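Local atomic coordinates of DUF72 domain-containing protein (Thermotoga maritima, PDB entry 1VPQ), a protein that is of unknown function, a member of the DUF72 family whose TIM-barrel fold is consistent with an enzyme but does not by itself establish an activity. Residues L120-A125 with T197-F202; E234-L239 with T246-N251; V29-H34 with K42-V47; V16-F21 with G256-N261. One frame throughout, in Å; residues are numbered along the deposited sequence.

Contact 1: residues L120-A125 with T197-F202; sequences LKMTLA and TDYAYF
With CG turned anti to the backbone N in both Met122 (chi1 -173°) and Tyr201 (chi1 -160°), the two side chains run inward from different walls and pass alongside one another in opposite directions. The setting is the interior of a TIM barrel: strands 120-126 and 199-204 are separated in the sheet by strands 152-155 and 176-181, and these segments meet through side chains across the barrel core. The axes of these short segments come no closer than 9.9 Å and run at 60° to each other. Met122 CG lies obliquely against the tyrosine ring, 3.7 Å from Tyr201 CE2. The thioether chain then bends at chi2 and again at chi3, carrying its methyl to a second aromatic residue, where Met122 CE rests 3.9 Å from Tyr199 CB. Further along, Leu124 crosses Tyr201 at about a right angle, with Leu124 CD1 4.3 Å from Tyr201 CE1. The Tyr201 hydroxyl is buried, yet hydrogen bonds to Glu54 and Thr82 satisfy it and hold that end of the ring in place. A phenylalanine here lacks the hydroxyl, and Glu54 and Thr82 would probably be left in the core without their common partner. Tyr199 is itself steadied by an ST turn, in which Tyr199 N donates to Thr197 OG1 at 3.2 Å.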
loop_
_atom_site.group_PDB
_atom_site.type_symbol
_atom_site.label_atom_id
_atom_site.label_comp_id
_atom_site.label_asym_id
_atom_site.label_seq_id
_atom_site.Cartn_x
_atom_site.Cartn_y
_atom_site.Cartn_z
ATOM N N LEU A 120 2.442 -7.882 -11.097
ATOM C CA LEU A 120 1.661 -6.793 -10.525
ATOM C C LEU A 120 0.269 -7.258 -10.130
ATOM O O LEU A 120 -0.514 -7.678 -10.979
ATOM C CB LEU A 120 1.550 -5.637 -11.520
ATOM C CG LEU A 120 0.754 -4.419 -11.031
ATOM C CD1 LEU A 120 1.230 -3.956 -9.669
ATOM C CD2 LEU A 120 0.838 -3.272 -12.020
ATOM N N LYS A 121 -0.029 -7.159 -8.836
ATOM C CA LYS A 121 -1.309 -7.608 -8.280
ATOM C C LYS A 121 -2.340 -6.480 -8.155
ATOM O O LYS A 121 -3.546 -6.732 -8.232
ATOM C CB LYS A 121 -1.088 -8.246 -6.899
ATOM C CG LYS A 121 -0.359 -9.590 -6.918
ATOM C CD LYS A 121 -1.241 -10.718 -7.402
ATOM C CE LYS A 121 -0.844 -12.050 -6.787
ATOM N NZ LYS A 121 -1.608 -13.180 -7.376
ATOM N N MET A 122 -1.868 -5.252 -7.943
ATOM C CA MET A 122 -2.752 -4.119 -7.649
ATOM C C MET A 122 -2.018 -2.783 -7.773
ATOM O O MET A 122 -0.826 -2.688 -7.471
ATOM C CB MET A 122 -3.316 -4.262 -6.229
ATOM C CG MET A 122 -4.385 -3.250 -5.807
ATOM S SD MET A 122 -6.045 -3.598 -6.399
ATOM C CE MET A 122 -6.395 -5.250 -5.809
ATOM N N THR A 123 -2.744 -1.762 -8.229
ATOM C CA THR A 123 -2.239 -0.386 -8.245
ATOM C C THR A 123 -2.945 0.424 -7.163
ATOM O O THR A 123 -4.153 0.324 -6.994
ATOM C CB THR A 123 -2.405 0.270 -9.632
ATOM O OG1 THR A 123 -1.588 -0.430 -10.574
ATOM C CG2 THR A 123 -1.971 1.737 -9.617
ATOM N N LEU A 124 -2.174 1.217 -6.425
ATOM C CA LEU A 124 -2.690 1.952 -5.272
ATOM C C LEU A 124 -2.739 3.443 -5.544
ATOM O O LEU A 124 -1.723 4.054 -5.910
ATOM C CB LEU A 124 -1.820 1.697 -4.041
ATOM C CG LEU A 124 -2.180 2.465 -2.765
ATOM C CD1 LEU A 124 -3.505 1.982 -2.169
ATOM C CD2 LEU A 124 -1.068 2.357 -1.739
ATOM N N ALA A 125 -3.920 4.025 -5.346
ATOM C CA ALA A 125 -4.084 5.471 -5.361
ATOM C C ALA A 125 -4.393 5.934 -3.950
ATOM O O ALA A 125 -5.522 5.778 -3.470
ATOM C CB ALA A 125 -5.204 5.869 -6.324
ATOM N N THR A 197 -15.000 -4.968 -3.513
ATOM C CA THR A 197 -14.634 -5.758 -4.687
ATOM C C THR A 197 -14.427 -7.211 -4.258
ATOM O O THR A 197 -14.930 -7.622 -3.216
ATOM C CB THR A 197 -13.343 -5.210 -5.349
ATOM O OG1 THR A 197 -12.261 -5.264 -4.417
ATOM C CG2 THR A 197 -13.531 -3.776 -5.806
ATOM N N ASP A 198 -13.710 -7.978 -5.077
ATOM C CA ASP A 198 -13.320 -9.349 -4.750
ATOM C C ASP A 198 -11.839 -9.423 -4.375
ATOM O O ASP A 198 -11.201 -10.472 -4.523
ATOM C CB ASP A 198 -13.652 -10.304 -5.908
ATOM C CG ASP A 198 -12.987 -9.910 -7.230
ATOM O OD1 ASP A 198 -12.454 -8.788 -7.341
ATOM O OD2 ASP A 198 -13.015 -10.727 -8.170
ATOM N N TYR A 199 -11.312 -8.298 -3.889
ATOM C CA TYR A 199 -10.006 -8.230 -3.244
ATOM C C TYR A 199 -10.077 -7.314 -2.025
ATOM O O TYR A 199 -10.835 -6.341 -2.011
ATOM C CB TYR A 199 -8.941 -7.722 -4.224
ATOM C CG TYR A 199 -8.703 -8.693 -5.349
ATOM C CD1 TYR A 199 -7.847 -9.772 -5.182
ATOM C CD2 TYR A 199 -9.366 -8.559 -6.568
ATOM C CE1 TYR A 199 -7.639 -10.690 -6.209
ATOM C CE2 TYR A 199 -9.166 -9.473 -7.605
ATOM C CZ TYR A 199 -8.300 -10.536 -7.415
ATOM O OH TYR A 199 -8.087 -11.452 -8.426
ATOM N N ALA A 200 -9.310 -7.657 -0.994
ATOM C CA ALA A 200 -9.097 -6.769 0.158
ATOM C C ALA A 200 -7.667 -6.255 0.141
ATOM O O ALA A 200 -6.759 -6.933 -0.335
ATOM C CB ALA A 200 -9.375 -7.485 1.461
ATOM N N TYR A 201 -7.492 -5.049 0.671
ATOM C CA TYR A 201 -6.204 -4.386 0.723
ATOM C C TYR A 201 -6.109 -3.663 2.064
ATOM O O TYR A 201 -6.929 -2.797 2.345
ATOM C CB TYR A 201 -6.097 -3.395 -0.437
ATOM C CG TYR A 201 -4.683 -2.958 -0.812
ATOM C CD1 TYR A 201 -3.888 -2.223 0.067
ATOM C CD2 TYR A 201 -4.161 -3.256 -2.064
ATOM C CE1 TYR A 201 -2.604 -1.808 -0.300
ATOM C CE2 TYR A 201 -2.895 -2.851 -2.436
ATOM C CZ TYR A 201 -2.118 -2.121 -1.557
ATOM O OH TYR A 201 -0.849 -1.726 -1.940
ATOM N N PHE A 202 -5.124 -4.019 2.888
ATOM C CA PHE A 202 -4.938 -3.371 4.192
ATOM C C PHE A 202 -3.649 -2.597 4.214
ATOM O O PHE A 202 -2.631 -3.095 3.744
ATOM C CB PHE A 202 -4.874 -4.396 5.321
ATOM C CG PHE A 202 -6.133 -5.163 5.507
ATOM C CD1 PHE A 202 -6.486 -6.168 4.610
ATOM C CD2 PHE A 202 -6.969 -4.894 6.579
ATOM C CE1 PHE A 202 -7.665 -6.891 4.778
ATOM C CE2 PHE A 202 -8.145 -5.610 6.753
ATOM C CZ PHE A 202 -8.492 -6.614 5.847
#

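Contact 2: residues E234-L239 with T246-N251; sequences EDVVEL and TYVFFN
Val236 and Val248 meet end to end through their methyls and bring the inner face of helix 226-240 onto strand 245-250. Val236 CG1 stands 3.9 Å from Val248 CG2, and the same methyl also touches the residue two places earlier on the same side of the strand, 4.1 Å from Thr246 CG2. One branch of the helix residue thus serves both strand residues. It is placed for this by a chi1 of 168°, which sets Val236 CG1 anti to the backbone N. Thr246 crosses Val236 obliquely and offers its methyl, not its hydroxyl. All three residues are buried, and Phe265 of helix 257-270 packs against Val236 as well. The strand-facing side loosens at Leu239, which is directed at the strand but makes no close contact with it and packs instead on Pro193 and Thr195 of a preceding loop. The other side of the helix is looser still: Val237 points away from the strand and is partly exposed, as are Glu234 and Glu238, whose side chains are modelled only as far as CB. This is the helix-on-strand layer of a beta-alpha-beta crossover, in which helix 226-240 links the adjacent parallel strands 199-204 and 245-250 of the TIM barrel. Backbone bonds tie the strand to its two neighbours in the sheet, Thr246 to Tyr15 of strand 13-18 and Tyr247 to Phe202 of strand 199-204. What joins helix to strand here is therefore contact between methyl groups, whose fit and burial are likely to matter more than any directional bond in seating the helix at this point.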
loop_
_atom_site.group_PDB
_atom_site.type_symbol
_atom_site.label_atom_id
_atom_site.label_comp_id
_atom_site.label_asym_id
_atom_site.label_seq_id
_atom_site.Cartn_x
_atom_site.Cartn_y
_atom_site.Cartn_z
ATOM N N GLU A 234 -7.597 -10.870 13.169
ATOM C CA GLU A 234 -8.891 -11.556 13.108
ATOM C C GLU A 234 -9.814 -10.939 12.042
ATOM O O GLU A 234 -10.576 -11.651 11.388
ATOM C CB GLU A 234 -9.563 -11.578 14.485
ATOM N N ASP A 235 -9.721 -9.621 11.862
ATOM C CA ASP A 235 -10.449 -8.928 10.799
ATOM C C ASP A 235 -9.934 -9.311 9.414
ATOM O O ASP A 235 -10.729 -9.584 8.516
ATOM C CB ASP A 235 -10.354 -7.411 10.972
ATOM C CG ASP A 235 -11.202 -6.887 12.122
ATOM O OD1 ASP A 235 -12.158 -7.574 12.531
ATOM O OD2 ASP A 235 -10.917 -5.775 12.614
ATOM N N VAL A 236 -8.609 -9.334 9.246
ATOM C CA VAL A 236 -7.988 -9.759 7.981
ATOM C C VAL A 236 -8.409 -11.177 7.546
ATOM O O VAL A 236 -8.654 -11.416 6.362
ATOM C CB VAL A 236 -6.434 -9.666 8.039
ATOM C CG1 VAL A 236 -5.797 -10.382 6.845
ATOM C CG2 VAL A 236 -5.986 -8.215 8.070
ATOM N N VAL A 237 -8.475 -12.118 8.488
ATOM C CA VAL A 237 -8.879 -13.484 8.138
ATOM C C VAL A 237 -10.376 -13.541 7.844
ATOM O O VAL A 237 -10.812 -14.295 6.973
ATOM C CB VAL A 237 -8.489 -14.561 9.207
ATOM C CG1 VAL A 237 -7.004 -14.505 9.511
ATOM C CG2 VAL A 237 -9.313 -14.427 10.488
ATOM N N GLU A 238 -11.153 -12.739 8.570
ATOM C CA GLU A 238 -12.604 -12.697 8.379
ATOM C C GLU A 238 -12.944 -12.183 6.981
ATOM O O GLU A 238 -13.786 -12.759 6.294
ATOM C CB GLU A 238 -13.273 -11.818 9.442
ATOM N N LEU A 239 -12.284 -11.105 6.566
ATOM C CA LEU A 239 -12.466 -10.564 5.218
ATOM C C LEU A 239 -11.917 -11.501 4.131
ATOM O O LEU A 239 -12.576 -11.724 3.109
ATOM C CB LEU A 239 -11.822 -9.175 5.083
ATOM C CG LEU A 239 -12.650 -7.946 5.496
ATOM C CD1 LEU A 239 -12.879 -7.925 6.996
ATOM C CD2 LEU A 239 -11.981 -6.646 5.048
ATOM N N THR A 246 -6.079 -11.206 -0.479
ATOM C CA THR A 246 -5.966 -10.069 0.437
ATOM C C THR A 246 -4.507 -9.650 0.500
ATOM O O THR A 246 -3.624 -10.500 0.621
ATOM C CB THR A 246 -6.451 -10.436 1.864
ATOM O OG1 THR A 246 -7.865 -10.655 1.860
ATOM C CG2 THR A 246 -6.132 -9.335 2.865
ATOM N N TYR A 247 -4.261 -8.344 0.422
ATOM C CA TYR A 247 -2.907 -7.793 0.458
ATOM C C TYR A 247 -2.764 -6.900 1.671
ATOM O O TYR A 247 -3.503 -5.935 1.831
ATOM C CB TYR A 247 -2.597 -7.010 -0.825
ATOM C CG TYR A 247 -3.064 -7.737 -2.055
ATOM C CD1 TYR A 247 -2.480 -8.942 -2.438
ATOM C CD2 TYR A 247 -4.113 -7.243 -2.822
ATOM C CE1 TYR A 247 -2.929 -9.630 -3.552
ATOM C CE2 TYR A 247 -4.563 -7.922 -3.935
ATOM C CZ TYR A 247 -3.971 -9.115 -4.299
ATOM O OH TYR A 247 -4.430 -9.794 -5.419
ATOM N N VAL A 248 -1.799 -7.221 2.519
ATOM C CA VAL A 248 -1.633 -6.540 3.792
ATOM C C VAL A 248 -0.226 -5.963 3.841
ATOM O O VAL A 248 0.754 -6.695 3.724
ATOM C CB VAL A 248 -1.842 -7.518 4.971
ATOM C CG1 VAL A 248 -1.779 -6.787 6.300
ATOM C CG2 VAL A 248 -3.178 -8.279 4.832
ATOM N N PHE A 249 -0.121 -4.652 3.995
ATOM C CA PHE A 249 1.192 -3.997 4.052
ATOM C C PHE A 249 1.328 -3.163 5.309
ATOM O O PHE A 249 0.369 -2.504 5.713
ATOM C CB PHE A 249 1.414 -3.117 2.817
ATOM C CG PHE A 249 1.352 -3.875 1.523
ATOM C CD1 PHE A 249 2.478 -4.520 1.024
ATOM C CD2 PHE A 249 0.163 -3.966 0.811
ATOM C CE1 PHE A 249 2.420 -5.236 -0.162
ATOM C CE2 PHE A 249 0.102 -4.686 -0.383
ATOM C CZ PHE A 249 1.238 -5.317 -0.862
ATOM N N PHE A 250 2.525 -3.202 5.907
ATOM C CA PHE A 250 2.885 -2.396 7.085
ATOM C C PHE A 250 3.777 -1.246 6.669
ATOM O O PHE A 250 4.789 -1.448 5.998
ATOM C CB PHE A 250 3.636 -3.229 8.126
ATOM C CG PHE A 250 2.750 -4.075 8.979
ATOM C CD1 PHE A 250 2.233 -5.266 8.489
ATOM C CD2 PHE A 250 2.429 -3.684 10.266
ATOM C CE1 PHE A 250 1.415 -6.058 9.267
ATOM C CE2 PHE A 250 1.611 -4.470 11.053
ATOM C CZ PHE A 250 1.103 -5.667 10.546
ATOM N N ASN A 251 3.415 -0.048 7.114
ATOM C CA ASN A 251 4.001 1.184 6.619
ATOM C C ASN A 251 4.793 1.935 7.681
ATOM O O ASN A 251 5.383 2.976 7.394
ATOM C CB ASN A 251 2.876 2.085 6.079
ATOM C CG ASN A 251 3.373 3.107 5.080
ATOM O OD1 ASN A 251 4.321 2.858 4.331
ATOM N ND2 ASN A 251 2.734 4.266 5.060
#

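Contact 3: residues V29-H34 with K42-V47; sequences VVYPEH and KYYWAV
Pro32 lies over one face of the Tyr43 ring in a CH-pi contact, its CD 3.9 Å from the ring centroid and 23° off the ring normal. Tyr43 is brought there by a chi1 of -160°, which swings CG anti to the backbone N and sends the ring from helix 40-46 across to the loop. Val47, one turn further on, sets its CB 3.8 Å above the opposite face, over the ring centre, so the phenol is clamped between a proline and a valine. Tyr31 approaches the same ring differently. The side chains run antiparallel, one beside the other, with ring planes at 88° and Tyr31 CD1 3.7 Å from Tyr43 CD1, yet the meeting is oblique. The Tyr31 side chain continues to the next helical residue, its OH coming to the edge of the Tyr44 ring, 3.9 Å from Tyr44 CD2. Cutting Tyr43 back to an alanine removes the ring, and would probably open a gap between Pro32 and Val47 and leave the CD1 edge of Tyr31 without the ring it packs on. Tyr31 OH bonds to the carbonyl of Phe21, tying loop 29-34 to the loop following strand 13-18. Tyr44 OH bonds to Ile52 O and Thr18 N, tying helix 40-46 to strands 52-55 and 13-18, while Val30 packs on Ala259 of helix 257-270.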
loop_
_atom_site.group_PDB
_atom_site.type_symbol
_atom_site.label_atom_id
_atom_site.label_comp_id
_atom_site.label_asym_id
_atom_site.label_seq_id
_atom_site.Cartn_x
_atom_site.Cartn_y
_atom_site.Cartn_z
ATOM N N VAL A 29 18.635 -4.583 12.557
ATOM C CA VAL A 29 17.293 -4.718 13.094
ATOM C C VAL A 29 16.731 -6.000 12.488
ATOM O O VAL A 29 16.745 -7.031 13.148
ATOM C CB VAL A 29 16.420 -3.471 12.791
ATOM C CG1 VAL A 29 14.994 -3.649 13.318
ATOM C CG2 VAL A 29 17.049 -2.223 13.396
ATOM N N VAL A 30 16.286 -5.950 11.234
ATOM C CA VAL A 30 15.845 -7.167 10.526
ATOM C C VAL A 30 16.803 -7.609 9.431
ATOM O O VAL A 30 16.749 -8.757 8.992
ATOM C CB VAL A 30 14.423 -7.047 9.923
ATOM C CG1 VAL A 30 13.383 -6.978 11.035
ATOM C CG2 VAL A 30 14.306 -5.853 8.977
ATOM N N TYR A 31 17.658 -6.700 8.974
ATOM C CA TYR A 31 18.741 -7.056 8.064
ATOM C C TYR A 31 20.045 -7.196 8.855
ATOM O O TYR A 31 20.284 -6.438 9.807
ATOM C CB TYR A 31 18.925 -6.004 6.955
ATOM C CG TYR A 31 17.797 -5.891 5.948
ATOM C CD1 TYR A 31 17.022 -6.996 5.589
ATOM C CD2 TYR A 31 17.534 -4.679 5.319
ATOM C CE1 TYR A 31 16.000 -6.888 4.659
ATOM C CE2 TYR A 31 16.511 -4.560 4.380
ATOM C CZ TYR A 31 15.746 -5.670 4.054
ATOM O OH TYR A 31 14.729 -5.559 3.127
ATOM N N PRO A 32 20.911 -8.152 8.451
ATOM C CA PRO A 32 22.198 -8.246 9.116
ATOM C C PRO A 32 22.973 -6.947 8.948
ATOM O O PRO A 32 22.849 -6.282 7.919
ATOM C CB PRO A 32 22.895 -9.392 8.382
ATOM C CG PRO A 32 21.808 -10.153 7.725
ATOM C CD PRO A 32 20.773 -9.158 7.383
ATOM N N GLU A 33 23.751 -6.595 9.963
ATOM C CA GLU A 33 24.563 -5.378 9.951
ATOM C C GLU A 33 25.290 -5.164 8.625
ATOM O O GLU A 33 25.286 -4.064 8.072
ATOM C CB GLU A 33 25.592 -5.439 11.078
ATOM C CG GLU A 33 25.028 -5.142 12.449
ATOM C CD GLU A 33 24.985 -3.658 12.751
ATOM O OE1 GLU A 33 26.056 -3.008 12.737
ATOM O OE2 GLU A 33 23.888 -3.139 13.019
ATOM N N HIS A 34 25.892 -6.236 8.117
ATOM C CA HIS A 34 26.804 -6.160 6.979
ATOM C C HIS A 34 26.199 -6.693 5.667
ATOM O O HIS A 34 26.942 -7.138 4.781
ATOM C CB HIS A 34 28.098 -6.917 7.316
ATOM C CG HIS A 34 28.778 -6.431 8.564
ATOM N ND1 HIS A 34 29.438 -5.222 8.632
ATOM C CD2 HIS A 34 28.909 -7.000 9.786
ATOM C CE1 HIS A 34 29.942 -5.063 9.844
ATOM N NE2 HIS A 34 29.636 -6.128 10.564
ATOM N N LYS A 42 16.657 -9.858 -2.236
ATOM C CA LYS A 42 16.824 -11.302 -2.067
ATOM C C LYS A 42 16.622 -11.716 -0.608
ATOM O O LYS A 42 15.941 -12.704 -0.336
ATOM C CB LYS A 42 18.195 -11.761 -2.556
ATOM C CG LYS A 42 18.393 -13.270 -2.504
ATOM C CD LYS A 42 19.678 -13.657 -3.186
ATOM C CE LYS A 42 19.835 -15.164 -3.295
ATOM N NZ LYS A 42 20.971 -15.508 -4.208
ATOM N N TYR A 43 17.196 -10.951 0.318
ATOM C CA TYR A 43 17.030 -11.222 1.749
ATOM C C TYR A 43 15.573 -11.078 2.180
ATOM O O TYR A 43 15.076 -11.858 2.985
ATOM C CB TYR A 43 17.910 -10.302 2.607
ATOM C CG TYR A 43 18.143 -10.854 4.000
ATOM C CD1 TYR A 43 17.233 -10.617 5.032
ATOM C CD2 TYR A 43 19.259 -11.646 4.279
ATOM C CE1 TYR A 43 17.442 -11.135 6.317
ATOM C CE2 TYR A 43 19.475 -12.173 5.556
ATOM C CZ TYR A 43 18.565 -11.914 6.569
ATOM O OH TYR A 43 18.782 -12.429 7.831
ATOM N N TYR A 44 14.905 -10.069 1.640
ATOM C CA TYR A 44 13.490 -9.828 1.887
ATOM C C TYR A 44 12.601 -11.049 1.543
ATOM O O TYR A 44 11.816 -11.496 2.383
ATOM C CB TYR A 44 13.066 -8.586 1.091
ATOM C CG TYR A 44 11.632 -8.152 1.236
ATOM C CD1 TYR A 44 10.644 -8.667 0.399
ATOM C CD2 TYR A 44 11.267 -7.203 2.178
ATOM C CE1 TYR A 44 9.320 -8.268 0.515
ATOM C CE2 TYR A 44 9.940 -6.785 2.299
ATOM C CZ TYR A 44 8.968 -7.328 1.466
ATOM O OH TYR A 44 7.654 -6.930 1.572
ATOM N N TRP A 45 12.732 -11.591 0.330
ATOM C CA TRP A 45 11.874 -12.713 -0.103
ATOM C C TRP A 45 12.407 -14.106 0.259
ATOM O O TRP A 45 11.613 -15.008 0.565
ATOM C CB TRP A 45 11.537 -12.649 -1.609
ATOM C CG TRP A 45 12.693 -12.783 -2.592
ATOM C CD1 TRP A 45 13.283 -11.769 -3.294
ATOM C CD2 TRP A 45 13.352 -13.993 -3.013
ATOM N NE1 TRP A 45 14.275 -12.263 -4.105
ATOM C CE2 TRP A 45 14.344 -13.622 -3.949
ATOM C CE3 TRP A 45 13.208 -15.349 -2.683
ATOM C CZ2 TRP A 45 15.187 -14.552 -4.556
ATOM C CZ3 TRP A 45 14.048 -16.278 -3.287
ATOM C CH2 TRP A 45 15.027 -15.873 -4.215
ATOM N N ALA A 46 13.729 -14.289 0.208
ATOM C CA ALA A 46 14.336 -15.615 0.431
ATOM C C ALA A 46 14.437 -15.996 1.907
ATOM O O ALA A 46 14.243 -17.157 2.259
ATOM C CB ALA A 46 15.698 -15.695 -0.218
ATOM N N VAL A 47 14.738 -15.016 2.754
ATOM C CA VAL A 47 14.973 -15.246 4.184
ATOM C C VAL A 47 13.783 -14.784 5.037
ATOM O O VAL A 47 13.163 -15.596 5.714
ATOM C CB VAL A 47 16.279 -14.559 4.657
ATOM C CG1 VAL A 47 16.611 -14.946 6.098
ATOM C CG2 VAL A 47 17.440 -14.917 3.726
#

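Contact 4: residues V16-F21 with G256-N261; sequences VGTSGF and GQAAIN
Thr18 OG1 donates a 2.9 Å hydrogen bond to Gly20 O, meeting that oxygen nearly head-on, with a C=O...donor angle of 162°. The bond closes a tight bend as the chain leaves strand 13-18, the first strand of the TIM barrel, and leaves the other branch of the threonine to meet helix 257-270, the last helix of the chain. A chi1 of 52° divides these roles: OG1 sits between the backbone N and the carbonyl carbon, while CG2, anti to the carbonyl carbon, is presented to the helix. Gly20 takes a positive phi within the bend, a conformation that glycine adopts readily. On the helix side, Gly256 occupies the N-cap position, and the small side chains of Ala258 and Ala259 are consistent with the close approach, with Thr18 CA 6.4 Å from Ala259 CA. The contact is buried but slight, and Ala262 and Trp26 also pack on Thr18. First strand and last helix are thus brought together where the barrel closes on itself. The threonine methyl settles against helix backbone as much as side chain: Thr18 CG2 is 3.8 Å from Ala258 O, 3.9 Å from Ala259 N and 4.1 Å from Ala258 CB.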
loop_
_atom_site.group_PDB
_atom_site.type_symbol
_atom_site.label_atom_id
_atom_site.label_comp_id
_atom_site.label_asym_id
_atom_site.label_seq_id
_atom_site.Cartn_x
_atom_site.Cartn_y
_atom_site.Cartn_z
ATOM N N VAL A 16 1.096 -10.901 3.093
ATOM C CA VAL A 16 1.635 -9.839 3.948
ATOM C C VAL A 16 3.061 -9.444 3.519
ATOM O O VAL A 16 3.901 -10.297 3.191
ATOM C CB VAL A 16 1.574 -10.196 5.460
ATOM C CG1 VAL A 16 2.325 -11.486 5.759
ATOM C CG2 VAL A 16 2.111 -9.036 6.335
ATOM N N GLY A 17 3.302 -8.136 3.513
ATOM C CA GLY A 17 4.621 -7.576 3.278
ATOM C C GLY A 17 4.725 -6.186 3.880
ATOM O O GLY A 17 3.928 -5.814 4.742
ATOM N N THR A 18 5.722 -5.429 3.426
ATOM C CA THR A 18 5.952 -4.057 3.879
ATOM C C THR A 18 5.922 -3.057 2.719
ATOM O O THR A 18 5.967 -3.434 1.547
ATOM C CB THR A 18 7.317 -3.929 4.558
ATOM O OG1 THR A 18 8.309 -4.473 3.684
ATOM C CG2 THR A 18 7.339 -4.668 5.908
ATOM N N SER A 19 5.842 -1.775 3.066
ATOM C CA SER A 19 5.921 -0.704 2.074
ATOM C C SER A 19 7.385 -0.385 1.844
ATOM O O SER A 19 8.014 0.309 2.646
ATOM C CB SER A 19 5.179 0.551 2.534
ATOM O OG SER A 19 3.785 0.328 2.583
ATOM N N GLY A 20 7.919 -0.906 0.745
ATOM C CA GLY A 20 9.338 -0.792 0.446
ATOM C C GLY A 20 10.132 -1.873 1.152
ATOM O O GLY A 20 9.664 -2.487 2.118
ATOM N N PHE A 21 11.332 -2.110 0.641
ATOM C CA PHE A 21 12.285 -3.055 1.227
ATOM C C PHE A 21 13.682 -2.443 1.401
ATOM O O PHE A 21 14.508 -2.997 2.112
ATOM C CB PHE A 21 12.397 -4.292 0.329
ATOM C CG PHE A 21 13.098 -4.024 -0.979
ATOM C CD1 PHE A 21 14.479 -4.147 -1.081
ATOM C CD2 PHE A 21 12.383 -3.626 -2.099
ATOM C CE1 PHE A 21 15.135 -3.893 -2.276
ATOM C CE2 PHE A 21 13.033 -3.365 -3.301
ATOM C CZ PHE A 21 14.413 -3.503 -3.387
ATOM N N GLY A 256 12.731 -0.260 11.079
ATOM C CA GLY A 256 12.398 -1.671 10.879
ATOM C C GLY A 256 11.169 -2.159 11.625
ATOM O O GLY A 256 10.885 -3.356 11.632
ATOM N N GLN A 257 10.431 -1.232 12.229
ATOM C CA GLN A 257 9.252 -1.565 13.012
ATOM C C GLN A 257 8.210 -2.265 12.148
ATOM O O GLN A 257 7.601 -3.239 12.582
ATOM C CB GLN A 257 8.695 -0.308 13.694
ATOM C CG GLN A 257 9.533 0.081 14.913
ATOM C CD GLN A 257 9.304 1.491 15.423
ATOM O OE1 GLN A 257 9.212 2.442 14.648
ATOM N NE2 GLN A 257 9.249 1.635 16.747
ATOM N N ALA A 258 8.038 -1.780 10.920
ATOM C CA ALA A 258 7.122 -2.384 9.952
ATOM C C ALA A 258 7.468 -3.842 9.659
ATOM O O ALA A 258 6.589 -4.699 9.609
ATOM C CB ALA A 258 7.120 -1.587 8.660
ATOM N N ALA A 259 8.756 -4.107 9.454
ATOM C CA ALA A 259 9.245 -5.457 9.186
ATOM C C ALA A 259 9.008 -6.375 10.390
ATOM O O ALA A 259 8.525 -7.495 10.222
ATOM C CB ALA A 259 10.706 -5.420 8.807
ATOM N N ILE A 260 9.331 -5.890 11.594
ATOM C CA ILE A 260 9.052 -6.621 12.842
ATOM C C ILE A 260 7.578 -7.001 12.926
ATOM O O ILE A 260 7.243 -8.182 13.058
ATOM C CB ILE A 260 9.475 -5.808 14.108
ATOM C CG1 ILE A 260 11.001 -5.737 14.202
ATOM C CG2 ILE A 260 8.930 -6.445 15.396
ATOM C CD1 ILE A 260 11.535 -4.768 15.248
ATOM N N ASN A 261 6.703 -6.009 12.829
ATOM C CA ASN A 261 5.266 -6.244 12.898
ATOM C C ASN A 261 4.747 -7.134 11.765
ATOM O O ASN A 261 3.854 -7.965 11.978
ATOM C CB ASN A 261 4.487 -4.919 12.910
ATOM C CG ASN A 261 4.664 -4.130 14.202
ATOM O OD1 ASN A 261 4.500 -2.914 14.211
ATOM N ND2 ASN A 261 4.990 -4.816 15.295
#

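Overall arrangement
From the N terminus, the chain first lays down strand 13-18, which opens contact 4 and waits for the C-terminal helix. The other three contacts all fall within that long span, one after another, and none crosses another. Contact 3 folds the loop at 29-34 back onto helix 40-46 and touches contact 4 through the hydroxyls of Tyr31 and Tyr44. Contact 1 comes next, spanning the barrel interior between strands 120-126 and 199-204. Contact 2 follows, seating helix 226-240 outside strand 245-250, before helix 257-270 closes contact 4. Contacts 1 and 2 touch through the pairing of strands 199-204 and 245-250, contacts 2 and 4 through that of 245-250 and 13-18.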